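Side-chain contacts in BT_4661 (Bacteroides thetaiotaomicron, PDB 4AK2), which probably binds heparin and heparan sulfate chains at the bacterial surface, this chain being the ligand-binding domain of the SusE-like protein: residues F10-N15 / V92-T97; G34-V39 / T82-G87; R162-Y167 / E190-Y195. All coordinates share one frame; numbering follows the deposited sequence.

Interaction 1: F10-N15 / V92-T97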
loop_
_atom_site.group_PDB
_atom_site.type_symbol
_atom_site.label_atom_id
_atom_site.label_comp_id
_atom_site.label_asym_id
_atom_site.label_seq_id
_atom_site.Cartn_x
_atom_site.Cartn_y
_atom_site.Cartn_z
ATOM N N PHE A 10 -16.463 -8.533 1.884
ATOM C CA PHE A 10 -16.180 -9.507 0.842
ATOM C C PHE A 10 -14.680 -9.706 0.854
ATOM O O PHE A 10 -13.953 -8.959 1.570
ATOM C CB PHE A 10 -16.650 -8.982 -0.548
ATOM C CG PHE A 10 -16.168 -7.610 -0.868
ATOM C CD1 PHE A 10 -14.915 -7.411 -1.442
ATOM C CD2 PHE A 10 -16.962 -6.513 -0.580
ATOM C CE1 PHE A 10 -14.456 -6.114 -1.748
ATOM C CE2 PHE A 10 -16.529 -5.209 -0.865
ATOM C CZ PHE A 10 -15.274 -5.020 -1.444
ATOM N N ARG A 11 -14.190 -10.687 0.097
ATOM C CA ARG A 11 -12.744 -10.851 -0.050
ATOM C C ARG A 11 -12.458 -11.255 -1.482
ATOM O O ARG A 11 -13.196 -12.090 -2.042
ATOM C CB ARG A 11 -12.141 -11.933 0.889
ATOM C CG ARG A 11 -12.507 -11.776 2.335
ATOM C CD ARG A 11 -11.783 -12.769 3.246
ATOM N NE ARG A 11 -12.201 -12.553 4.637
ATOM C CZ ARG A 11 -12.915 -13.417 5.358
ATOM N NH1 ARG A 11 -13.246 -14.608 4.866
ATOM N NH2 ARG A 11 -13.294 -13.094 6.586
ATOM N N TYR A 12 -11.336 -10.765 -1.992
ATOM C CA TYR A 12 -10.726 -11.235 -3.203
ATOM C C TYR A 12 -9.525 -12.170 -2.916
ATOM O O TYR A 12 -9.136 -12.946 -3.788
ATOM C CB TYR A 12 -10.212 -10.073 -4.029
ATOM C CG TYR A 12 -11.300 -9.320 -4.788
ATOM C CD1 TYR A 12 -12.104 -8.392 -4.132
ATOM C CD2 TYR A 12 -11.528 -9.541 -6.164
ATOM C CE1 TYR A 12 -13.092 -7.680 -4.791
ATOM C CE2 TYR A 12 -12.506 -8.789 -6.855
ATOM C CZ TYR A 12 -13.310 -7.899 -6.154
ATOM O OH TYR A 12 -14.284 -7.167 -6.803
ATOM N N GLY A 13 -8.929 -12.091 -1.706
ATOM C CA GLY A 13 -7.719 -12.881 -1.454
ATOM C C GLY A 13 -6.484 -12.341 -2.145
ATOM O O GLY A 13 -6.310 -11.136 -2.281
ATOM N N ASN A 14 -5.573 -13.214 -2.519
ATOM C CA ASN A 14 -4.294 -12.795 -3.070
ATOM C C ASN A 14 -3.796 -13.901 -3.963
ATOM O O ASN A 14 -4.242 -15.055 -3.831
ATOM C CB ASN A 14 -3.307 -12.479 -1.947
ATOM C CG ASN A 14 -2.876 -13.706 -1.165
ATOM O OD1 ASN A 14 -1.992 -14.460 -1.579
ATOM N ND2 ASN A 14 -3.529 -13.902 -0.012
ATOM N N ASN A 15 -2.898 -13.568 -4.882
ATOM C CA ASN A 15 -2.277 -14.568 -5.738
ATOM C C ASN A 15 -0.809 -14.799 -5.333
ATOM O O ASN A 15 0.001 -15.162 -6.188
ATOM C CB ASN A 15 -2.395 -14.184 -7.224
ATOM C CG ASN A 15 -1.543 -12.979 -7.578
ATOM O OD1 ASN A 15 -1.007 -12.290 -6.708
ATOM N ND2 ASN A 15 -1.419 -12.725 -8.884
ATOM N N VAL A 92 -7.151 0.218 -5.845
ATOM C CA VAL A 92 -8.526 0.524 -6.163
ATOM C C VAL A 92 -9.370 0.436 -4.895
ATOM O O VAL A 92 -9.001 -0.282 -3.941
ATOM C CB VAL A 92 -9.139 -0.360 -7.286
ATOM C CG1 VAL A 92 -8.274 -0.338 -8.547
ATOM C CG2 VAL A 92 -9.308 -1.789 -6.796
ATOM N N MET A 93 -10.505 1.100 -4.837
ATOM C CA MET A 93 -11.544 0.857 -3.852
ATOM C C MET A 93 -12.711 0.158 -4.541
ATOM O O MET A 93 -13.247 0.680 -5.537
ATOM C CB MET A 93 -12.013 2.164 -3.202
ATOM C CG MET A 93 -10.986 2.810 -2.285
ATOM S SD MET A 93 -10.552 1.836 -0.794
ATOM C CE MET A 93 -12.163 1.753 -0.042
ATOM N N VAL A 94 -13.071 -1.031 -4.022
ATOM C CA VAL A 94 -14.229 -1.790 -4.491
ATOM C C VAL A 94 -15.396 -1.552 -3.594
ATOM O O VAL A 94 -15.225 -1.617 -2.351
ATOM C CB VAL A 94 -13.934 -3.278 -4.622
ATOM C CG1 VAL A 94 -15.192 -4.044 -4.999
ATOM C CG2 VAL A 94 -12.821 -3.479 -5.619
ATOM N N THR A 95 -16.542 -1.204 -4.193
ATOM C CA THR A 95 -17.777 -1.106 -3.395
ATOM C C THR A 95 -18.731 -2.194 -3.833
ATOM O O THR A 95 -18.953 -2.377 -5.040
ATOM C CB THR A 95 -18.424 0.285 -3.565
ATOM O OG1 THR A 95 -17.492 1.267 -3.119
ATOM C CG2 THR A 95 -19.683 0.432 -2.734
ATOM N N ALA A 96 -19.243 -2.959 -2.879
ATOM C CA ALA A 96 -20.299 -3.927 -3.146
ATOM C C ALA A 96 -21.574 -3.505 -2.446
ATOM O O ALA A 96 -21.539 -3.173 -1.251
ATOM C CB ALA A 96 -19.857 -5.287 -2.671
ATOM N N THR A 97 -22.694 -3.527 -3.179
ATOM C CA THR A 97 -23.955 -3.110 -2.607
ATOM C C THR A 97 -24.976 -4.226 -2.712
ATOM O O THR A 97 -25.153 -4.816 -3.786
ATOM C CB THR A 97 -24.478 -1.839 -3.310
ATOM O OG1 THR A 97 -23.514 -0.805 -3.143
ATOM C CG2 THR A 97 -25.838 -1.358 -2.708
#

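Interaction 2: G34-V39 / T82-G87. With IDS (2-O-sulfo-alpha-L-idopyranuronic acid), chain B; SGN (2-deoxy-6-O-sulfo-2-(sulfoamino)-alpha-D-glucopyranose), chain C.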
loop_
_atom_site.group_PDB
_atom_site.type_symbol
_atom_site.label_atom_id
_atom_site.label_comp_id
_atom_site.label_asym_id
_atom_site.label_seq_id
_atom_site.Cartn_x
_atom_site.Cartn_y
_atom_site.Cartn_z
ATOM N N GLY A 34 5.480 -10.093 -17.019
ATOM C CA GLY A 34 4.091 -10.390 -17.367
ATOM C C GLY A 34 3.263 -9.244 -17.881
ATOM O O GLY A 34 3.774 -8.181 -18.214
ATOM N N LYS A 35 1.971 -9.500 -17.973
ATOM C CA LYS A 35 1.019 -8.578 -18.564
ATOM C C LYS A 35 -0.106 -8.308 -17.572
ATOM O O LYS A 35 -0.631 -9.227 -16.918
ATOM C CB LYS A 35 0.441 -9.149 -19.868
ATOM C CG LYS A 35 1.484 -9.383 -20.976
ATOM N N LEU A 36 -0.497 -7.032 -17.481
ATOM C CA LEU A 36 -1.621 -6.647 -16.604
ATOM C C LEU A 36 -2.931 -7.380 -16.913
ATOM O O LEU A 36 -3.714 -7.668 -15.995
ATOM C CB LEU A 36 -1.896 -5.155 -16.620
ATOM C CG LEU A 36 -0.841 -4.256 -16.050
ATOM C CD1 LEU A 36 -1.240 -2.810 -16.303
ATOM C CD2 LEU A 36 -0.730 -4.517 -14.574
ATOM N N ASN A 37 -3.184 -7.657 -18.196
ATOM C CA ASN A 37 -4.406 -8.351 -18.583
ATOM C C ASN A 37 -4.465 -9.827 -18.163
ATOM O O ASN A 37 -5.488 -10.485 -18.377
ATOM C CB ASN A 37 -4.720 -8.129 -20.068
ATOM C CG ASN A 37 -3.794 -8.896 -20.994
ATOM O OD1 ASN A 37 -2.894 -9.623 -20.558
ATOM N ND2 ASN A 37 -4.035 -8.752 -22.299
ATOM N N SER A 38 -3.390 -10.341 -17.540
ATOM C CA SER A 38 -3.429 -11.722 -17.041
ATOM C C SER A 38 -3.952 -11.834 -15.623
ATOM O O SER A 38 -4.180 -12.936 -15.149
ATOM C CB SER A 38 -2.066 -12.392 -17.110
ATOM O OG SER A 38 -1.187 -11.787 -16.191
ATOM N N VAL A 39 -4.122 -10.712 -14.931
ATOM C CA VAL A 39 -4.512 -10.766 -13.514
ATOM C C VAL A 39 -5.805 -9.978 -13.386
ATOM O O VAL A 39 -5.783 -8.744 -13.335
ATOM C CB VAL A 39 -3.399 -10.173 -12.609
ATOM C CG1 VAL A 39 -3.824 -10.129 -11.155
ATOM C CG2 VAL A 39 -2.125 -11.002 -12.715
ATOM N N THR A 82 -5.587 -1.364 -16.014
ATOM C CA THR A 82 -4.748 -1.000 -17.163
ATOM C C THR A 82 -3.821 0.153 -16.792
ATOM O O THR A 82 -4.128 0.943 -15.887
ATOM C CB THR A 82 -5.575 -0.596 -18.409
ATOM O OG1 THR A 82 -6.368 0.550 -18.097
ATOM C CG2 THR A 82 -6.465 -1.748 -18.854
ATOM N N GLY A 83 -2.681 0.235 -17.470
ATOM C CA GLY A 83 -1.804 1.428 -17.381
ATOM C C GLY A 83 -0.849 1.434 -16.176
ATOM O O GLY A 83 0.067 2.243 -16.115
ATOM N N LEU A 84 -1.070 0.573 -15.187
ATOM C CA LEU A 84 -0.122 0.488 -14.079
ATOM C C LEU A 84 1.252 0.191 -14.658
ATOM O O LEU A 84 1.388 -0.743 -15.442
ATOM C CB LEU A 84 -0.553 -0.625 -13.099
ATOM C CG LEU A 84 0.344 -0.960 -11.891
ATOM C CD1 LEU A 84 0.480 0.270 -11.005
ATOM C CD2 LEU A 84 -0.249 -2.133 -11.127
ATOM N N LYS A 85 2.275 0.928 -14.208
ATOM C CA LYS A 85 3.641 0.760 -14.729
ATOM C C LYS A 85 4.451 -0.299 -14.003
ATOM O O LYS A 85 4.311 -0.515 -12.783
ATOM C CB LYS A 85 4.385 2.074 -14.726
ATOM C CG LYS A 85 3.753 3.011 -15.726
ATOM C CD LYS A 85 4.749 4.064 -16.162
ATOM C CE LYS A 85 4.211 4.955 -17.272
ATOM N NZ LYS A 85 5.157 6.086 -17.415
ATOM N N GLN A 86 5.322 -0.956 -14.739
ATOM C CA GLN A 86 6.218 -1.941 -14.155
ATOM C C GLN A 86 7.048 -1.320 -13.041
ATOM O O GLN A 86 7.476 -0.162 -13.140
ATOM C CB GLN A 86 7.195 -2.452 -15.195
ATOM C CG GLN A 86 6.625 -3.210 -16.354
ATOM C CD GLN A 86 7.735 -3.525 -17.334
ATOM O OE1 GLN A 86 7.865 -2.887 -18.378
ATOM N NE2 GLN A 86 8.570 -4.460 -16.974
ATOM N N GLY A 87 7.173 -2.047 -11.944
ATOM C CA GLY A 87 7.898 -1.582 -10.760
ATOM C C GLY A 87 7.061 -0.786 -9.777
ATOM O O GLY A 87 7.579 -0.330 -8.759
HETATM C C1 IDS B . 8.035 8.517 -18.709
HETATM C C2 IDS B . 9.233 8.898 -19.539
HETATM C C3 IDS B . 10.493 8.106 -19.210
HETATM C C4 IDS B . 10.272 6.619 -18.902
HETATM C C5 IDS B . 8.921 6.331 -18.260
HETATM C C6 IDS B . 8.520 4.865 -18.230
HETATM O O2 IDS B . 8.898 8.670 -20.918
HETATM O O3 IDS B . 11.189 8.745 -18.128
HETATM O O5 IDS B . 7.851 7.094 -18.812
HETATM O O6A IDS B . 7.354 4.566 -18.586
HETATM O O6B IDS B . 9.344 3.999 -17.854
HETATM S S IDS B . 9.367 9.551 -22.090
HETATM O O1S IDS B . 8.560 10.772 -21.984
HETATM O O2S IDS B . 10.803 9.852 -21.856
HETATM O O3S IDS B . 9.198 8.821 -23.365
HETATM C C1 SGN C . 6.375 9.763 -13.866
HETATM C C2 SGN C . 6.490 8.274 -14.214
HETATM C C3 SGN C . 7.554 8.041 -15.269
HETATM C C4 SGN C . 7.257 8.927 -16.476
HETATM C C5 SGN C . 7.086 10.413 -16.071
HETATM C C6 SGN C . 6.570 11.279 -17.181
HETATM N N2 SGN C . 6.820 7.491 -13.048
HETATM O O3 SGN C . 7.455 6.681 -15.706
HETATM O O4 SGN C . 8.370 8.967 -17.383
HETATM O O5 SGN C . 6.083 10.513 -15.035
HETATM O O6 SGN C . 5.365 10.704 -17.701
HETATM S S1 SGN C . 5.721 7.034 -11.976
HETATM O O1S SGN C . 5.442 8.161 -11.133
HETATM O O2S SGN C . 4.600 6.619 -12.771
HETATM O O3S SGN C . 6.404 5.893 -11.075
HETATM S S2 SGN C . 4.856 11.296 -19.062
HETATM O O4S SGN C . 5.843 11.163 -20.153
HETATM O O5S SGN C . 4.669 12.869 -18.833
HETATM O O6S SGN C . 3.599 10.618 -19.286
#

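Interaction 3: R162-Y167 / E190-Y195. With NA (sodium ion), chain D; NA (sodium ion), chain E; IDS (2-O-sulfo-alpha-L-idopyranuronic acid), chain F; IDS (2-O-sulfo-alpha-L-idopyranuronic acid), chain G.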
loop_
_atom_site.group_PDB
_atom_site.type_symbol
_atom_site.label_atom_id
_atom_site.label_comp_id
_atom_site.label_asym_id
_atom_site.label_seq_id
_atom_site.Cartn_x
_atom_site.Cartn_y
_atom_site.Cartn_z
ATOM N N ARG A 162 10.881 9.935 -2.803
ATOM C CA ARG A 162 10.062 10.960 -3.490
ATOM C C ARG A 162 8.707 10.333 -3.775
ATOM O O ARG A 162 8.511 9.129 -3.544
ATOM C CB ARG A 162 10.714 11.419 -4.816
ATOM C CG ARG A 162 10.967 10.329 -5.821
ATOM C CD ARG A 162 11.317 10.824 -7.224
ATOM N NE ARG A 162 12.600 11.542 -7.300
ATOM C CZ ARG A 162 13.802 10.993 -7.441
ATOM N NH1 ARG A 162 13.955 9.657 -7.368
ATOM N NH2 ARG A 162 14.876 11.774 -7.585
ATOM N N ASP A 163 7.780 11.117 -4.310
ATOM C CA ASP A 163 6.522 10.659 -4.870
ATOM C C ASP A 163 5.715 9.905 -3.792
ATOM O O ASP A 163 5.362 8.722 -3.971
ATOM C CB ASP A 163 6.741 9.825 -6.146
ATOM C CG ASP A 163 7.369 10.620 -7.289
ATOM O OD1 ASP A 163 7.280 11.849 -7.278
ATOM O OD2 ASP A 163 7.942 9.957 -8.143
ATOM N N PHE A 164 5.399 10.617 -2.725
ATOM C CA PHE A 164 4.602 10.084 -1.636
ATOM C C PHE A 164 3.148 10.444 -1.879
ATOM O O PHE A 164 2.823 11.578 -2.262
ATOM C CB PHE A 164 5.060 10.659 -0.302
ATOM C CG PHE A 164 6.498 10.391 0.023
ATOM C CD1 PHE A 164 6.861 9.242 0.700
ATOM C CD2 PHE A 164 7.502 11.298 -0.345
ATOM C CE1 PHE A 164 8.179 8.995 1.006
ATOM C CE2 PHE A 164 8.830 11.061 -0.047
ATOM C CZ PHE A 164 9.182 9.899 0.620
ATOM N N PHE A 165 2.249 9.486 -1.688
ATOM C CA PHE A 165 0.810 9.683 -1.895
ATOM C C PHE A 165 0.089 9.037 -0.711
ATOM O O PHE A 165 0.514 7.930 -0.232
ATOM C CB PHE A 165 0.277 8.963 -3.119
ATOM C CG PHE A 165 0.866 9.438 -4.442
ATOM C CD1 PHE A 165 2.170 9.032 -4.831
ATOM C CD2 PHE A 165 0.113 10.216 -5.340
ATOM C CE1 PHE A 165 2.715 9.409 -6.040
ATOM C CE2 PHE A 165 0.672 10.575 -6.565
ATOM C CZ PHE A 165 1.963 10.185 -6.908
ATOM N N TYR A 166 -1.010 9.604 -0.268
ATOM C CA TYR A 166 -1.813 9.012 0.777
ATOM C C TYR A 166 -3.261 8.958 0.391
ATOM O O TYR A 166 -3.819 9.970 -0.141
ATOM C CB TYR A 166 -1.677 9.828 2.080
ATOM C CG TYR A 166 -2.448 9.257 3.244
ATOM C CD1 TYR A 166 -1.858 8.301 4.065
ATOM C CD2 TYR A 166 -3.732 9.681 3.540
ATOM C CE1 TYR A 166 -2.540 7.767 5.135
ATOM C CE2 TYR A 166 -4.451 9.158 4.604
ATOM C CZ TYR A 166 -3.824 8.174 5.400
ATOM O OH TYR A 166 -4.424 7.603 6.513
ATOM N N TYR A 167 -3.959 7.859 0.675
ATOM C CA TYR A 167 -5.379 7.720 0.337
ATOM C C TYR A 167 -6.127 7.374 1.607
ATOM O O TYR A 167 -5.933 6.287 2.173
ATOM C CB TYR A 167 -5.590 6.629 -0.723
ATOM C CG TYR A 167 -4.832 6.997 -1.963
ATOM C CD1 TYR A 167 -5.368 7.967 -2.840
ATOM C CD2 TYR A 167 -3.581 6.482 -2.243
ATOM C CE1 TYR A 167 -4.653 8.424 -3.932
ATOM C CE2 TYR A 167 -2.862 6.910 -3.394
ATOM C CZ TYR A 167 -3.422 7.885 -4.238
ATOM O OH TYR A 167 -2.729 8.336 -5.348
ATOM N N GLU A 190 0.664 17.609 6.434
ATOM C CA GLU A 190 0.490 17.720 7.871
ATOM C C GLU A 190 1.469 16.733 8.593
ATOM O O GLU A 190 2.172 17.110 9.555
ATOM C CB GLU A 190 -0.951 17.434 8.265
ATOM C CG GLU A 190 -1.131 17.615 9.749
ATOM C CD GLU A 190 -2.561 17.457 10.216
ATOM O OE1 GLU A 190 -3.488 17.545 9.378
ATOM O OE2 GLU A 190 -2.752 17.263 11.434
ATOM N N MET A 191 1.537 15.481 8.130
ATOM C CA MET A 191 2.493 14.520 8.677
ATOM C C MET A 191 3.926 15.024 8.532
ATOM O O MET A 191 4.725 14.966 9.477
ATOM C CB MET A 191 2.326 13.160 8.018
ATOM C CG MET A 191 1.039 12.438 8.416
ATOM S SD MET A 191 0.814 12.176 10.186
ATOM C CE MET A 191 -0.254 13.556 10.656
ATOM N N TRP A 192 4.283 15.494 7.344
ATOM C CA TRP A 192 5.631 15.969 7.134
ATOM C C TRP A 192 5.976 17.085 8.078
ATOM O O TRP A 192 7.037 17.092 8.706
ATOM C CB TRP A 192 5.794 16.449 5.678
ATOM C CG TRP A 192 6.549 15.477 4.817
ATOM C CD1 TRP A 192 7.709 15.729 4.070
ATOM C CD2 TRP A 192 6.287 14.028 4.635
ATOM N NE1 TRP A 192 8.148 14.589 3.443
ATOM C CE2 TRP A 192 7.335 13.532 3.724
ATOM C CE3 TRP A 192 5.294 13.133 5.072
ATOM C CZ2 TRP A 192 7.370 12.205 3.313
ATOM C CZ3 TRP A 192 5.366 11.792 4.659
ATOM C CH2 TRP A 192 6.363 11.349 3.794
ATOM N N ASN A 193 5.076 18.064 8.163
ATOM C CA ASN A 193 5.315 19.195 9.025
ATOM C C ASN A 193 5.453 18.796 10.506
ATOM O O ASN A 193 6.238 19.393 11.259
ATOM C CB ASN A 193 4.224 20.228 8.807
ATOM C CG ASN A 193 4.191 20.802 7.357
ATOM O OD1 ASN A 193 5.013 20.484 6.447
ATOM N ND2 ASN A 193 3.199 21.645 7.129
ATOM N N SER A 194 4.730 17.740 10.903
ATOM C CA SER A 194 4.832 17.245 12.272
ATOM C C SER A 194 6.200 16.622 12.591
ATOM O O SER A 194 6.627 16.620 13.745
ATOM C CB SER A 194 3.719 16.224 12.562
ATOM O OG SER A 194 4.037 14.926 12.102
ATOM N N TYR A 195 6.868 16.099 11.560
ATOM C CA TYR A 195 8.260 15.644 11.689
ATOM C C TYR A 195 9.220 16.848 11.779
ATOM O O TYR A 195 10.099 16.878 12.651
ATOM C CB TYR A 195 8.609 14.705 10.534
ATOM C CG TYR A 195 10.074 14.402 10.414
ATOM C CD1 TYR A 195 10.904 15.203 9.679
ATOM C CD2 TYR A 195 10.634 13.312 11.085
ATOM C CE1 TYR A 195 12.255 14.952 9.594
ATOM C CE2 TYR A 195 11.993 13.058 11.006
ATOM C CZ TYR A 195 12.801 13.866 10.254
ATOM O OH TYR A 195 14.147 13.630 10.149
HETATM NA NA NA D . 5.409 6.405 -5.647
HETATM NA NA NA E . 2.995 13.183 13.786
HETATM C C1 IDS F . 11.932 18.185 -6.502
HETATM C C2 IDS F . 11.986 19.131 -7.713
HETATM C C3 IDS F . 13.122 18.804 -8.693
HETATM C C4 IDS F . 13.240 17.308 -9.004
HETATM C C5 IDS F . 13.257 16.527 -7.682
HETATM C C6 IDS F . 13.348 15.029 -7.816
HETATM O O2 IDS F . 10.735 19.049 -8.413
HETATM O O3 IDS F . 14.373 19.279 -8.192
HETATM O O4 IDS F . 12.128 16.867 -9.794
HETATM O O5 IDS F . 12.057 16.834 -6.945
HETATM O O6A IDS F . 14.373 14.513 -8.312
HETATM O O6B IDS F . 12.349 14.369 -7.430
HETATM S S IDS F . 9.507 19.951 -8.029
HETATM O O1S IDS F . 8.335 19.517 -8.795
HETATM O O2S IDS F . 9.311 19.798 -6.573
HETATM O O3S IDS F . 9.971 21.297 -8.378
HETATM C C1 IDS G . 10.301 12.251 -12.518
HETATM C C2 IDS G . 10.062 10.962 -11.775
HETATM C C3 IDS G . 8.622 10.790 -11.227
HETATM C C4 IDS G . 7.577 11.172 -12.266
HETATM C C5 IDS G . 7.932 12.573 -12.783
HETATM C C6 IDS G . 6.877 13.123 -13.692
HETATM O O2 IDS G . 10.477 9.884 -12.627
HETATM O O3 IDS G . 8.472 11.626 -10.070
HETATM O O4 IDS G . 7.631 10.191 -13.309
HETATM O O5 IDS G . 9.223 12.527 -13.401
HETATM O O6A IDS G . 5.725 13.230 -13.217
HETATM O O6B IDS G . 7.169 13.446 -14.857
HETATM S S IDS G . 10.866 8.511 -12.067
HETATM O O1S IDS G . 11.747 7.954 -13.102
HETATM O O2S IDS G . 11.538 8.752 -10.786
HETATM O O3S IDS G . 9.596 7.743 -11.901
HETATM O O HOH W 1 3.645 5.623 -7.342
HETATM O O HOH W 2 2.883 13.991 15.976
#

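Interaction 1: F10-N15 / V92-T97
Apolar packing carries most of this contact, with Phe10 and Tyr12 reaching from one side toward Val94 and Ala96 on one face of strand 89-98. Phe10 CG sits between its own backbone N and carbonyl carbon (chi1 51°), which swings the ring over to the strand. The far corner of the ring meets Val94, CZ lying 3.7 Å from Val94 CG1. One flank of the same ring rests against a methyl group: Phe10 CD2 and Phe10 CE2 are each 3.8 Å from Ala96 CB, an oblique approach. On Val94, CG1 takes the position anti to the backbone N (chi1 175°) and so enters the angle between the two aromatic side chains, where it is also 3.7 Å from Tyr12 OH. Val94 CG2 stays a little farther from the phenol, at 4.1 Å from Tyr12 OH.

Between the rings themselves, Phe10 CE1 approaches the edge of Tyr12 in the plane of that ring, 3.7 Å from Tyr12 CE1. Trp57 of strand 56-63 adds an edge-to-face partner for Phe10 and also touches Tyr12 and Val94.

Polar groups play a lesser part across the contact, and no hydrogen bond joins the two segments. Phe10 CZ comes 3.5 Å from Val94 O, which lies at the ring edge close to its plane, so a C-H rather than the pi cloud faces the carbonyl. The Tyr12 hydroxyl, brought in beside the Val94 methyls, is hydrogen-bonded to Gly77 O.

All four touching residues are buried. The chemistry implies that segment 10-15 meets strand 89-98 essentially by apolar packing, while Phe10 O is hydrogen-bonded to Gln109 NE2 of the next strand and the one buried hydroxyl of the contact has its partner outside it.

Interaction 2: G34-V39 / T82-G87
Leu36 lays one methyl, CD1, over the backbone of the turn at Gly83. That methyl is 3.6 Å from Gly83 N and 3.5 Å from Leu84 O, so much of what it covers is peptide rather than side chain. The apolar part is the meeting with Leu84, whose side chain crosses that of Leu36 at about a right angle: Leu36 CD1 lies 3.9 Å from Leu84 CB. Leu36 CG stands beside the backbone N, opposite the carbonyl carbon (chi1 -66°), and this sends the branch across to the other loop. Phe115 of strand 105-115 touches both leucines and closes the cluster from the sheet.

The 36-38 segment is a short 3-10 turn, pinned at its start by a doubly used carbonyl. Lys35 O accepts from Ser38 N at 3.0 Å and from Ser38 OG at 2.7 Å, the hydroxyl lying in the carbonyl plane.

Leu84 and the next residue, Lys85, point to opposite sides: Leu84 toward Leu36, Lys85 away from it, its end at the glycan. Beyond CG the Lys85 chain is extended, and its NZ donates to O6A of a sulfated iduronate and to O3 of the neighbouring glucosamine, both 2.9 Å away. One ammonium thus spans two sugars, its loop packed behind on Leu36, as part of the heparin-type glycan pocket of this surface protein.

Interaction 3: R162-Y167 / E190-Y195
Trp192 pushes the benzo edge of its indole at the face of Phe164, an edge-to-face pair with planes at 59° and the two six-membered rings 4.9 Å apart between centroids. Trp192 CZ2 stands 3.6 Å above the middle of the Phe164 ring, and CH2 faces the CG and CD1 side. On the opposite face of that ring, toward its rim, lies the carbonyl oxygen of Arg162.

The tryptophan reaches this place with an unusual first torsion, chi1 -104°, well away from a staggered value; Leu180, Pro205 and Met206 pack about it, and its NE1 is hydrogen-bonded to Ser202 O. With an alanine in place of Phe164, the Trp192 edge would probably lose the face it rests on, opening a gap between strand and helix and leaving the indole less firmly held on that side.

At Arg162 the chain turns a corner between two strands, and the side chains of Arg162 and Asp163 serve the ligand. Arg162 CG lies between the backbone N and carbonyl carbon (chi1 58°) and the chain bends at chi3, which sets the guanidinium edge-on to an iduronate carboxylate. Arg162 NE gives an almost straight bond of 2.8 Å to O6B, and Arg162 NH2 one of 2.9 Å to O6A. Asp163 OD2 accepts from O3 of another iduronate at 2.6 Å. The backbone oxygen Asp163 O coordinates a sodium ion at 2.9 Å, together with Ser270 OG.

On the helix, Ser194 OG donates to Met191 O and also ligates a second sodium at 2.6 Å, with Leu235 O. Through Trp192, helix 187-195 packs on strand 163-168, whose start carries the glycan-binding residues; the two-bond grip of Arg162 on a uronate carboxylate is part of the heparin-type pocket.

Overall arrangement
Interactions 1 and 2 belong to the first half of the chain, 2 being nested within the loop that 1 closes; interaction 3 follows in series. The centres of 1 and 2 are 18 Å apart and the two touch through Asn15 ND2 and Val39 CG1, 4.2 Å apart. The loop 82-87 of interaction 2 leads directly into strand 89-98 of interaction 1. Interaction 3 lies 26 to 27 Å from both, centre to centre, in the separate sheet that includes strand 163-168. Gly87 nevertheless pairs through its backbone with Ser270, a sodium ligand alongside Asp163. Interactions 2 and 3 thus bring residues from both halves to one glycan pocket, while interaction 1 lies away from it.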